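PDB 2Y7I: STM4351 from Salmonella enterica, which binds arginine with high specificity in the periplasm as a family 3 solute-binding protein, probably to deliver it to a transport system. Local coordinates for residues A[96-107]-A[172-181]; A[110-121]-A[133-142]. All coordinates share one frame; numbering follows the deposited sequence. Where two conformers were deposited one is given.

Contact 1: residues A[96-107]-A[172-181]; sequences VVVTRKGAYHTF and PDYAIMDERA. With GOL (glycerol), chain H.
The phenyl ring of F107 has the methyl end of M177 over the centre of one face, CE lying 4.3 Å above the plane, while the carboxylate of E179 stands at its edge with the two planes 71° apart. M177 reaches the ring because its CG is anti to the backbone N (chi1 -164°) and the chain then bends at the last torsion. On the way its SD passes Y104 CB at 3.8 Å. Close by, V96 CG1 lies over one face of the R180 guanidinium, offset toward its rim; at the other end of the contact T99 O lies at the edge of the Y174 ring. H105 has glycerol O3 over one face; its ND1 donates to D178 OD2 at 3.2 Å, a bent bond that meets the carboxylate from above its plane.

Strand 96-100 pairs antiparallel with strand 174-176, T99 and A175 forming the hydrogen-bonded pair. V98 and I176 share the sheet face covered by helix 161-168. Past the strands the pairing resumes where E179 N donates to H105 O (2.9 Å), and E179 OE1 takes the N-H of F107, also at 2.9 Å. A water accepts from V97 N and donates to the carbonyls of M177 and E179, a further link between the segments.

This is the edge of the sheet in one lobe of the binding protein, away from the arginine site. Its chemistry divides the work: main-chain bonds fix the register, M177 packs between V97, Y104 and F107, and the carboxylates of D178 and E179 tether the returning loop at H105 and F107.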
loop_
_atom_site.group_PDB
_atom_site.type_symbol
_atom_site.label_atom_id
_atom_site.label_comp_id
_atom_site.label_asym_id
_atom_site.label_seq_id
_atom_site.Cartn_x
_atom_site.Cartn_y
_atom_site.Cartn_z
ATOM N N VAL A 96 -22.280 2.746 -8.847
ATOM C CA VAL A 96 -22.838 2.908 -10.179
ATOM C C VAL A 96 -24.047 2.009 -10.380
ATOM O O VAL A 96 -24.203 0.980 -9.696
ATOM C CB VAL A 96 -21.776 2.646 -11.299
ATOM C CG1 VAL A 96 -20.626 3.675 -11.246
ATOM C CG2 VAL A 96 -21.231 1.227 -11.248
ATOM N N VAL A 97 -24.901 2.398 -11.324
ATOM C CA VAL A 97 -25.986 1.544 -11.781
ATOM C C VAL A 97 -25.556 0.950 -13.108
ATOM O O VAL A 97 -24.939 1.631 -13.926
ATOM C CB VAL A 97 -27.308 2.314 -11.999
ATOM C CG1 VAL A 97 -28.448 1.342 -12.339
ATOM C CG2 VAL A 97 -27.657 3.128 -10.755
ATOM N N VAL A 98 -25.841 -0.333 -13.299
ATOM C CA VAL A 98 -25.729 -0.932 -14.621
ATOM C C VAL A 98 -27.142 -1.157 -15.166
ATOM O O VAL A 98 -28.012 -1.626 -14.445
ATOM C CB VAL A 98 -24.873 -2.218 -14.620
ATOM C CG1 VAL A 98 -25.387 -3.269 -13.574
ATOM C CG2 VAL A 98 -24.747 -2.790 -16.036
ATOM N N THR A 99 -27.370 -0.749 -16.419
ATOM C CA THR A 99 -28.666 -0.919 -17.086
ATOM C C THR A 99 -28.399 -1.452 -18.481
ATOM O O THR A 99 -27.246 -1.572 -18.877
ATOM C CB THR A 99 -29.461 0.409 -17.190
ATOM O OG1 THR A 99 -28.903 1.242 -18.221
ATOM C CG2 THR A 99 -29.477 1.167 -15.830
ATOM N N ARG A 100 -29.450 -1.761 -19.233
ATOM C CA ARG A 100 -29.281 -1.996 -20.663
ATOM C C ARG A 100 -28.625 -0.744 -21.265
ATOM O O ARG A 100 -28.967 0.368 -20.883
ATOM C CB ARG A 100 -30.630 -2.277 -21.321
ATOM C CG ARG A 100 -31.109 -3.720 -21.158
ATOM C CD ARG A 100 -32.583 -3.904 -21.536
ATOM N NE ARG A 100 -33.103 -2.822 -22.380
ATOM C CZ ARG A 100 -33.823 -1.786 -21.935
ATOM N NH1 ARG A 100 -34.126 -1.669 -20.637
ATOM N NH2 ARG A 100 -34.236 -0.858 -22.793
ATOM N N LYS A 101 -27.679 -0.935 -22.183
ATOM C CA LYS A 101 -26.847 0.157 -22.696
ATOM C C LYS A 101 -27.706 1.244 -23.348
ATOM O O LYS A 101 -28.514 0.958 -24.207
ATOM C CB LYS A 101 -25.813 -0.400 -23.687
ATOM C CG LYS A 101 -24.907 0.619 -24.342
ATOM C CD LYS A 101 -23.900 -0.077 -25.264
ATOM C CE LYS A 101 -24.605 -0.770 -26.434
ATOM N NZ LYS A 101 -23.715 -1.734 -27.161
ATOM N N GLY A 102 -27.550 2.485 -22.906
ATOM C CA GLY A 102 -28.316 3.594 -23.491
ATOM C C GLY A 102 -29.728 3.780 -22.962
ATOM O O GLY A 102 -30.389 4.751 -23.318
ATOM N N ALA A 103 -30.201 2.875 -22.107
ATOM C CA ALA A 103 -31.601 2.918 -21.671
ATOM C C ALA A 103 -31.901 3.971 -20.595
ATOM O O ALA A 103 -33.037 4.472 -20.509
ATOM C CB ALA A 103 -32.084 1.525 -21.224
ATOM N N TYR A 104 -30.892 4.286 -19.782
ATOM C CA TYR A 104 -31.002 5.247 -18.675
ATOM C C TYR A 104 -29.691 6.030 -18.600
ATOM O O TYR A 104 -28.610 5.482 -18.877
ATOM C CB TYR A 104 -31.313 4.541 -17.325
ATOM C CG TYR A 104 -32.631 3.775 -17.348
ATOM C CD1 TYR A 104 -33.851 4.436 -17.156
ATOM C CD2 TYR A 104 -32.656 2.401 -17.617
ATOM C CE1 TYR A 104 -35.071 3.741 -17.220
ATOM C CE2 TYR A 104 -33.853 1.704 -17.674
ATOM C CZ TYR A 104 -35.056 2.382 -17.475
ATOM O OH TYR A 104 -36.248 1.700 -17.545
ATOM N N HIS A 105 -29.798 7.310 -18.242
ATOM C CA HIS A 105 -28.625 8.160 -18.035
ATOM C C HIS A 105 -28.504 8.591 -16.576
ATOM O O HIS A 105 -27.403 8.714 -16.043
ATOM C CB HIS A 105 -28.707 9.415 -18.916
ATOM C CG HIS A 105 -28.474 9.157 -20.372
ATOM N ND1 HIS A 105 -27.305 9.505 -21.013
ATOM C CD2 HIS A 105 -29.267 8.595 -21.317
ATOM C CE1 HIS A 105 -27.382 9.162 -22.287
ATOM N NE2 HIS A 105 -28.563 8.610 -22.498
ATOM N N THR A 106 -29.646 8.841 -15.939
ATOM C CA THR A 106 -29.657 9.444 -14.605
ATOM C C THR A 106 -30.595 8.712 -13.665
ATOM O O THR A 106 -31.495 7.963 -14.100
ATOM C CB THR A 106 -30.125 10.929 -14.639
ATOM O OG1 THR A 106 -31.513 10.982 -14.973
ATOM C CG2 THR A 106 -29.340 11.767 -15.639
ATOM N N PHE A 107 -30.414 8.957 -12.371
ATOM C CA PHE A 107 -31.358 8.467 -11.365
ATOM C C PHE A 107 -32.792 8.935 -11.621
ATOM O O PHE A 107 -33.738 8.159 -11.440
ATOM C CB PHE A 107 -30.905 8.849 -9.955
ATOM C CG PHE A 107 -29.767 7.996 -9.434
ATOM C CD1 PHE A 107 -29.963 6.641 -9.157
ATOM C CD2 PHE A 107 -28.509 8.549 -9.217
ATOM C CE1 PHE A 107 -28.921 5.852 -8.684
ATOM C CE2 PHE A 107 -27.452 7.766 -8.745
ATOM C CZ PHE A 107 -27.663 6.409 -8.476
ATOM N N PRO A 172 -21.879 -7.145 -22.808
ATOM C CA PRO A 172 -21.740 -5.877 -23.534
ATOM C C PRO A 172 -23.067 -5.221 -23.954
ATOM O O PRO A 172 -23.053 -4.094 -24.442
ATOM C CB PRO A 172 -20.891 -6.258 -24.752
ATOM C CG PRO A 172 -21.224 -7.696 -25.003
ATOM C CD PRO A 172 -21.420 -8.292 -23.621
ATOM N N ASP A 173 -24.200 -5.893 -23.744
ATOM C CA ASP A 173 -25.501 -5.257 -23.993
ATOM C C ASP A 173 -25.854 -4.237 -22.906
ATOM O O ASP A 173 -26.814 -3.479 -23.041
ATOM C CB ASP A 173 -26.617 -6.296 -24.108
ATOM C CG ASP A 173 -26.554 -7.079 -25.398
ATOM O OD1 ASP A 173 -25.702 -6.765 -26.263
ATOM O OD2 ASP A 173 -27.377 -8.013 -25.550
ATOM N N TYR A 174 -25.072 -4.240 -21.832
ATOM C CA TYR A 174 -25.316 -3.414 -20.660
ATOM C C TYR A 174 -24.210 -2.370 -20.541
ATOM O O TYR A 174 -23.198 -2.477 -21.229
ATOM C CB TYR A 174 -25.414 -4.315 -19.415
ATOM C CG TYR A 174 -26.576 -5.278 -19.568
ATOM C CD1 TYR A 174 -26.435 -6.461 -20.299
ATOM C CD2 TYR A 174 -27.830 -4.967 -19.050
ATOM C CE1 TYR A 174 -27.512 -7.331 -20.474
ATOM C CE2 TYR A 174 -28.909 -5.824 -19.220
ATOM C CZ TYR A 174 -28.746 -6.996 -19.935
ATOM O OH TYR A 174 -29.822 -7.838 -20.106
ATOM N N ALA A 175 -24.409 -1.356 -19.697
ATOM C CA ALA A 175 -23.403 -0.301 -19.511
ATOM C C ALA A 175 -23.586 0.375 -18.172
ATOM O O ALA A 175 -24.694 0.414 -17.630
ATOM C CB ALA A 175 -23.468 0.747 -20.634
ATOM N N ILE A 176 -22.484 0.908 -17.646
ATOM C CA ILE A 176 -22.524 1.743 -16.466
ATOM C C ILE A 176 -23.285 3.024 -16.831
ATOM O O ILE A 176 -22.982 3.682 -17.840
ATOM C CB ILE A 176 -21.099 2.084 -15.943
ATOM C CG1 ILE A 176 -20.441 0.852 -15.300
ATOM C CG2 ILE A 176 -21.159 3.242 -14.917
ATOM C CD1 ILE A 176 -18.924 1.034 -14.991
ATOM N N MET A 177 -24.267 3.359 -16.004
ATOM C CA MET A 177 -25.095 4.536 -16.197
ATOM C C MET A 177 -24.284 5.802 -15.956
ATOM O O MET A 177 -23.375 5.816 -15.120
ATOM C CB MET A 177 -26.317 4.457 -15.283
ATOM C CG MET A 177 -27.440 5.411 -15.647
ATOM S SD MET A 177 -28.867 5.277 -14.536
ATOM C CE MET A 177 -28.207 6.139 -13.103
ATOM N N ASP A 178 -24.599 6.860 -16.701
ATOM C CA ASP A 178 -23.809 8.088 -16.619
ATOM C C ASP A 178 -23.749 8.693 -15.207
ATOM O O ASP A 178 -22.658 9.036 -14.731
ATOM C CB ASP A 178 -24.253 9.120 -17.657
ATOM C CG ASP A 178 -23.748 8.791 -19.061
ATOM O OD1 ASP A 178 -22.789 7.997 -19.171
ATOM O OD2 ASP A 178 -24.302 9.325 -20.053
ATOM N N GLU A 179 -24.895 8.825 -14.543
ATOM C CA GLU A 179 -24.895 9.429 -13.213
ATOM C C GLU A 179 -24.435 8.410 -12.179
ATOM O O GLU A 179 -25.029 7.341 -12.056
ATOM C CB GLU A 179 -26.273 9.990 -12.822
ATOM C CG GLU A 179 -26.234 10.724 -11.468
ATOM C CD GLU A 179 -27.563 11.292 -11.012
ATOM O OE1 GLU A 179 -28.599 11.110 -11.696
ATOM O OE2 GLU A 179 -27.570 11.928 -9.937
ATOM N N ARG A 180 -23.391 8.771 -11.435
ATOM C CA ARG A 180 -22.889 7.952 -10.350
ATOM C C ARG A 180 -23.327 8.518 -9.003
ATOM O O ARG A 180 -23.787 9.661 -8.922
ATOM C CB ARG A 180 -21.364 7.878 -10.423
ATOM C CG ARG A 180 -20.889 7.363 -11.769
ATOM C CD ARG A 180 -19.414 7.054 -11.788
ATOM N NE ARG A 180 -19.044 6.495 -13.085
ATOM C CZ ARG A 180 -17.953 5.768 -13.309
ATOM N NH1 ARG A 180 -17.103 5.499 -12.316
ATOM N NH2 ARG A 180 -17.711 5.315 -14.531
ATOM N N ALA A 181 -23.177 7.715 -7.957
ATOM C CA ALA A 181 -23.509 8.133 -6.592
ATOM C C ALA A 181 -22.228 8.207 -5.781
ATOM O O ALA A 181 -21.470 7.236 -5.717
ATOM C CB ALA A 181 -24.482 7.159 -5.951
HETATM C C1 GOL H . -26.605 4.299 -20.933
HETATM O O1 GOL H . -26.073 3.152 -20.395
HETATM C C2 GOL H . -25.424 5.147 -21.345
HETATM O O2 GOL H . -25.799 5.929 -22.499
HETATM C C3 GOL H . -25.078 6.052 -20.184
HETATM O O3 GOL H . -26.070 6.047 -19.146
HETATM O O HOH W 1 -24.082 4.915 -12.378
HETATM O O HOH W 2 -26.516 2.483 -18.177
#

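Contact 2: residues A[110-121]-A[133-142]; sequences LKGKKVGLENGT and AITPVAYDSY. With ZN (zinc ion), chain D; ARG (arginine), chain C.
E118 and Y142 cross obliquely at the C-terminal end of a right-handed beta-alpha-beta crossover, in which helix 122-130 links the parallel strands 114-118 and 135-139. The carboxylate and ring planes stand 63° apart, and E118 CB comes to 3.2 Å from Y142 CE2, a tight approach. With CG anti to the backbone N (chi1 -152°) and the chain extended, the carboxylate is carried past the ring to the bound arginine, whose NH1 donates to E118 OE1 at 2.8 Å. T15 holds OE2, so both oxygens have partners and the acid is fixed in rotation. Y142 OH accepts only a weak bond from E118 N; its stronger partner is the carbonyl of F158.

Farther back along the strands the side chains meet more simply. L117 and P136 lie side by side on one sheet face, which helix 122-130 covers through L127. V115 meets I134 through their CG2 methyls, 3.6 Å apart. On the other face the ring of Y139 places its edge near G116 CA, 3.8 Å from CE1; glycine leaves room there for the ring. Alternating backbone bonds, such as V115 N to T135 O at 2.9 Å, keep the two strands in step.

Beyond the strands the loops reach the bound arginine and a zinc ion. T121 caps helix 122-130 through Q124 N and also donates to E118 O, while its CA lies against the arginine carboxylate. In one of its two conformers N119 meets D140 with amide and carboxylate planes 89° apart, and N119 ND2 donates to D140 OD1 at 2.8 Å, nearly along that oxygen's C-O axis; D140 OD2 binds the zinc ion, which D55 also binds.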
loop_
_atom_site.group_PDB
_atom_site.type_symbol
_atom_site.label_atom_id
_atom_site.label_comp_id
_atom_site.label_asym_id
_atom_site.label_seq_id
_atom_site.Cartn_x
_atom_site.Cartn_y
_atom_site.Cartn_z
ATOM N N LEU A 110 -34.686 6.769 -13.842
ATOM C CA LEU A 110 -35.128 5.521 -13.220
ATOM C C LEU A 110 -36.384 5.659 -12.355
ATOM O O LEU A 110 -36.774 4.712 -11.668
ATOM C CB LEU A 110 -33.973 4.890 -12.430
ATOM C CG LEU A 110 -32.917 4.221 -13.323
ATOM C CD1 LEU A 110 -31.603 4.053 -12.555
ATOM C CD2 LEU A 110 -33.436 2.876 -13.797
ATOM N N LYS A 111 -37.024 6.829 -12.401
ATOM C CA LYS A 111 -38.242 7.072 -11.612
ATOM C C LYS A 111 -39.280 5.954 -11.847
ATOM O O LYS A 111 -39.638 5.664 -12.987
ATOM C CB LYS A 111 -38.835 8.451 -11.945
ATOM C CG LYS A 111 -39.912 8.922 -10.965
ATOM C CD LYS A 111 -40.652 10.159 -11.472
ATOM C CE LYS A 111 -41.881 10.451 -10.613
ATOM N NZ LYS A 111 -42.744 11.524 -11.206
ATOM N N GLY A 112 -39.736 5.326 -10.766
ATOM C CA GLY A 112 -40.775 4.288 -10.850
ATOM C C GLY A 112 -40.267 2.924 -11.287
ATOM O O GLY A 112 -41.052 2.013 -11.528
ATOM N N LYS A 113 -38.951 2.770 -11.383
ATOM C CA LYS A 113 -38.374 1.542 -11.913
ATOM C C LYS A 113 -37.731 0.736 -10.796
ATOM O O LYS A 113 -37.530 1.243 -9.680
ATOM C CB LYS A 113 -37.363 1.843 -13.038
ATOM C CG LYS A 113 -37.911 2.711 -14.203
ATOM C CD LYS A 113 -38.993 1.998 -15.012
ATOM C CE LYS A 113 -39.486 2.884 -16.154
ATOM N NZ LYS A 113 -40.616 2.262 -16.873
ATOM N N LYS A 114 -37.425 -0.522 -11.099
ATOM C CA LYS A 114 -36.847 -1.451 -10.131
ATOM C C LYS A 114 -35.344 -1.535 -10.300
ATOM O O LYS A 114 -34.846 -1.808 -11.398
ATOM C CB LYS A 114 -37.469 -2.847 -10.276
ATOM C CG LYS A 114 -38.933 -2.932 -9.840
ATOM C CD LYS A 114 -39.509 -4.331 -10.062
ATOM C CE LYS A 114 -40.840 -4.475 -9.353
ATOM N NZ LYS A 114 -41.369 -5.885 -9.379
ATOM N N VAL A 115 -34.625 -1.293 -9.209
ATOM C CA VAL A 115 -33.175 -1.426 -9.198
ATOM C C VAL A 115 -32.743 -2.412 -8.104
ATOM O O VAL A 115 -33.082 -2.250 -6.931
ATOM C CB VAL A 115 -32.473 -0.054 -9.050
ATOM C CG1 VAL A 115 -30.965 -0.231 -8.909
ATOM C CG2 VAL A 115 -32.767 0.820 -10.248
ATOM N N GLY A 116 -32.008 -3.446 -8.515
ATOM C CA GLY A 116 -31.548 -4.477 -7.595
ATOM C C GLY A 116 -30.266 -4.073 -6.889
ATOM O O GLY A 116 -29.423 -3.367 -7.451
ATOM N N LEU A 117 -30.121 -4.528 -5.651
ATOM C CA LEU A 117 -28.944 -4.243 -4.832
ATOM C C LEU A 117 -28.882 -5.269 -3.711
ATOM O O LEU A 117 -29.814 -6.053 -3.530
ATOM C CB LEU A 117 -28.982 -2.810 -4.278
ATOM C CG LEU A 117 -30.346 -2.292 -3.790
ATOM C CD1 LEU A 117 -30.721 -2.838 -2.412
ATOM C CD2 LEU A 117 -30.389 -0.779 -3.779
ATOM N N GLU A 118 -27.788 -5.278 -2.958
ATOM C CA GLU A 118 -27.604 -6.284 -1.909
ATOM C C GLU A 118 -28.071 -5.778 -0.547
ATOM O O GLU A 118 -27.816 -4.627 -0.197
ATOM C CB GLU A 118 -26.128 -6.660 -1.824
ATOM C CG GLU A 118 -25.809 -8.059 -1.329
ATOM C CD GLU A 118 -24.370 -8.446 -1.661
ATOM O OE1 GLU A 118 -23.500 -7.604 -1.429
ATOM O OE2 GLU A 118 -24.121 -9.548 -2.204
ATOM N N ASN A 119 -28.745 -6.650 0.208
ATOM C CA ASN A 119 -29.153 -6.367 1.587
ATOM C C ASN A 119 -27.943 -6.017 2.433
ATOM O O ASN A 119 -26.903 -6.650 2.299
ATOM C CB ASN A 119 -29.834 -7.592 2.206
ATOM C CG ASN A 119 -31.307 -7.658 1.899
ATOM O OD1 ASN A 119 -32.019 -6.662 2.032
ATOM N ND2 ASN A 119 -31.780 -8.839 1.496
ATOM N N GLY A 120 -28.083 -5.028 3.310
ATOM C CA GLY A 120 -27.025 -4.690 4.277
ATOM C C GLY A 120 -25.932 -3.748 3.792
ATOM O O GLY A 120 -25.021 -3.388 4.565
ATOM N N THR A 121 -26.042 -3.311 2.538
ATOM C CA THR A 121 -24.984 -2.509 1.901
ATOM C C THR A 121 -25.179 -0.996 2.009
ATOM O O THR A 121 -26.284 -0.505 2.280
ATOM C CB THR A 121 -24.785 -2.881 0.397
ATOM O OG1 THR A 121 -25.966 -2.555 -0.355
ATOM C CG2 THR A 121 -24.471 -4.349 0.253
ATOM N N ALA A 133 -37.826 7.729 -5.295
ATOM C CA ALA A 133 -38.725 7.505 -6.426
ATOM C C ALA A 133 -38.366 6.217 -7.180
ATOM O O ALA A 133 -39.097 5.791 -8.081
ATOM C CB ALA A 133 -38.725 8.712 -7.368
ATOM N N ILE A 134 -37.228 5.622 -6.817
ATOM C CA ILE A 134 -36.792 4.346 -7.380
ATOM C C ILE A 134 -37.138 3.229 -6.406
ATOM O O ILE A 134 -36.967 3.383 -5.196
ATOM C CB ILE A 134 -35.265 4.330 -7.667
ATOM C CG1 ILE A 134 -34.866 5.516 -8.564
ATOM C CG2 ILE A 134 -34.866 3.000 -8.307
ATOM C CD1 ILE A 134 -33.363 5.692 -8.734
ATOM N N THR A 135 -37.638 2.120 -6.937
ATOM C CA THR A 135 -37.951 0.955 -6.124
ATOM C C THR A 135 -36.710 0.100 -5.946
ATOM O O THR A 135 -36.190 -0.462 -6.921
ATOM C CB THR A 135 -39.080 0.101 -6.731
ATOM O OG1 THR A 135 -40.279 0.876 -6.807
ATOM C CG2 THR A 135 -39.341 -1.148 -5.862
ATOM N N PRO A 136 -36.219 -0.001 -4.699
ATOM C CA PRO A 136 -35.070 -0.857 -4.457
ATOM C C PRO A 136 -35.528 -2.302 -4.259
ATOM O O PRO A 136 -36.552 -2.554 -3.602
ATOM C CB PRO A 136 -34.464 -0.277 -3.173
ATOM C CG PRO A 136 -35.629 0.397 -2.455
ATOM C CD PRO A 136 -36.742 0.604 -3.457
ATOM N N VAL A 137 -34.811 -3.241 -4.863
ATOM C CA VAL A 137 -35.163 -4.642 -4.730
ATOM C C VAL A 137 -33.949 -5.308 -4.115
ATOM O O VAL A 137 -32.869 -5.296 -4.703
ATOM C CB VAL A 137 -35.523 -5.284 -6.097
ATOM C CG1 VAL A 137 -35.974 -6.743 -5.917
ATOM C CG2 VAL A 137 -36.606 -4.469 -6.804
ATOM N N ALA A 138 -34.139 -5.871 -2.924
ATOM C CA ALA A 138 -33.043 -6.401 -2.118
ATOM C C ALA A 138 -32.788 -7.871 -2.443
ATOM O O ALA A 138 -33.733 -8.660 -2.583
ATOM C CB ALA A 138 -33.372 -6.244 -0.631
ATOM N N TYR A 139 -31.507 -8.213 -2.535
ATOM C CA TYR A 139 -31.032 -9.568 -2.813
ATOM C C TYR A 139 -29.938 -9.907 -1.816
ATOM O O TYR A 139 -29.188 -9.024 -1.410
ATOM C CB TYR A 139 -30.417 -9.625 -4.222
ATOM C CG TYR A 139 -31.426 -9.442 -5.331
ATOM C CD1 TYR A 139 -31.746 -8.169 -5.809
ATOM C CD2 TYR A 139 -32.067 -10.544 -5.895
ATOM C CE1 TYR A 139 -32.690 -7.998 -6.821
ATOM C CE2 TYR A 139 -33.008 -10.387 -6.928
ATOM C CZ TYR A 139 -33.317 -9.111 -7.375
ATOM O OH TYR A 139 -34.246 -8.971 -8.376
ATOM N N ASP A 140 -29.820 -11.178 -1.433
ATOM C CA ASP A 140 -28.632 -11.605 -0.685
ATOM C C ASP A 140 -27.456 -12.033 -1.569
ATOM O O ASP A 140 -26.502 -12.668 -1.100
ATOM C CB ASP A 140 -28.978 -12.673 0.365
ATOM C CG ASP A 140 -29.496 -12.059 1.645
ATOM O OD1 ASP A 140 -29.850 -10.862 1.610
ATOM O OD2 ASP A 140 -29.555 -12.738 2.686
ATOM N N SER A 141 -27.525 -11.707 -2.854
ATOM C CA SER A 141 -26.418 -12.004 -3.762
ATOM C C SER A 141 -26.545 -11.201 -5.039
ATOM O O SER A 141 -27.558 -11.311 -5.735
ATOM C CB SER A 141 -26.397 -13.498 -4.098
ATOM O OG SER A 141 -25.427 -13.773 -5.094
ATOM N N TYR A 142 -25.517 -10.401 -5.338
ATOM C CA TYR A 142 -25.456 -9.688 -6.614
ATOM C C TYR A 142 -25.655 -10.632 -7.806
ATOM O O TYR A 142 -26.209 -10.227 -8.823
ATOM C CB TYR A 142 -24.194 -8.790 -6.715
ATOM C CG TYR A 142 -24.414 -7.435 -6.068
ATOM C CD1 TYR A 142 -25.194 -6.468 -6.693
ATOM C CD2 TYR A 142 -23.866 -7.126 -4.816
ATOM C CE1 TYR A 142 -25.430 -5.219 -6.098
ATOM C CE2 TYR A 142 -24.082 -5.873 -4.213
ATOM C CZ TYR A 142 -24.874 -4.923 -4.861
ATOM O OH TYR A 142 -25.140 -3.692 -4.265
HETATM ZN ZN ZN D . -30.110 -11.881 4.228
HETATM N N ARG C . -18.998 -1.854 -0.606
HETATM C CA ARG C . -20.449 -2.098 -0.336
HETATM C C ARG C . -20.716 -2.008 1.162
HETATM O O ARG C . -21.846 -2.210 1.600
HETATM C CB ARG C . -20.892 -3.475 -0.874
HETATM C CG ARG C . -20.044 -4.653 -0.361
HETATM C CD ARG C . -20.600 -6.008 -0.795
HETATM N NE ARG C . -19.597 -7.054 -0.574
HETATM C CZ ARG C . -19.775 -8.350 -0.821
HETATM N NH1 ARG C . -20.932 -8.811 -1.301
HETATM N NH2 ARG C . -18.789 -9.190 -0.584
HETATM O OXT ARG C . -19.797 -1.756 1.964
HETATM O O HOH W 3 -24.424 -11.493 0.055
HETATM O O HOH W 4 -26.755 -9.396 1.960
HETATM O O HOH W 5 -34.002 -10.056 -0.171
#

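In the fold
Both contacts belong to one five-stranded mixed sheet, their centres 14 Å apart, and each includes one of its outermost strands: 174-176 in contact 1 and 135-139 in contact 2. Strand 156-160 runs between the two pairs. Along the chain, strand 95-100 leads into 114-118, the crossover to 135-139 follows, and 174-176 comes last, so contact 2 falls wholly between the two segments of contact 1. The connecting loop joins them directly, F107 packing on I134 and both M177 and Y104 on L110. The sheet thus has two differing ends: contact 2 brings residues to the arginine and a zinc ion, whereas contact 1 lies at the other edge, away from these sites.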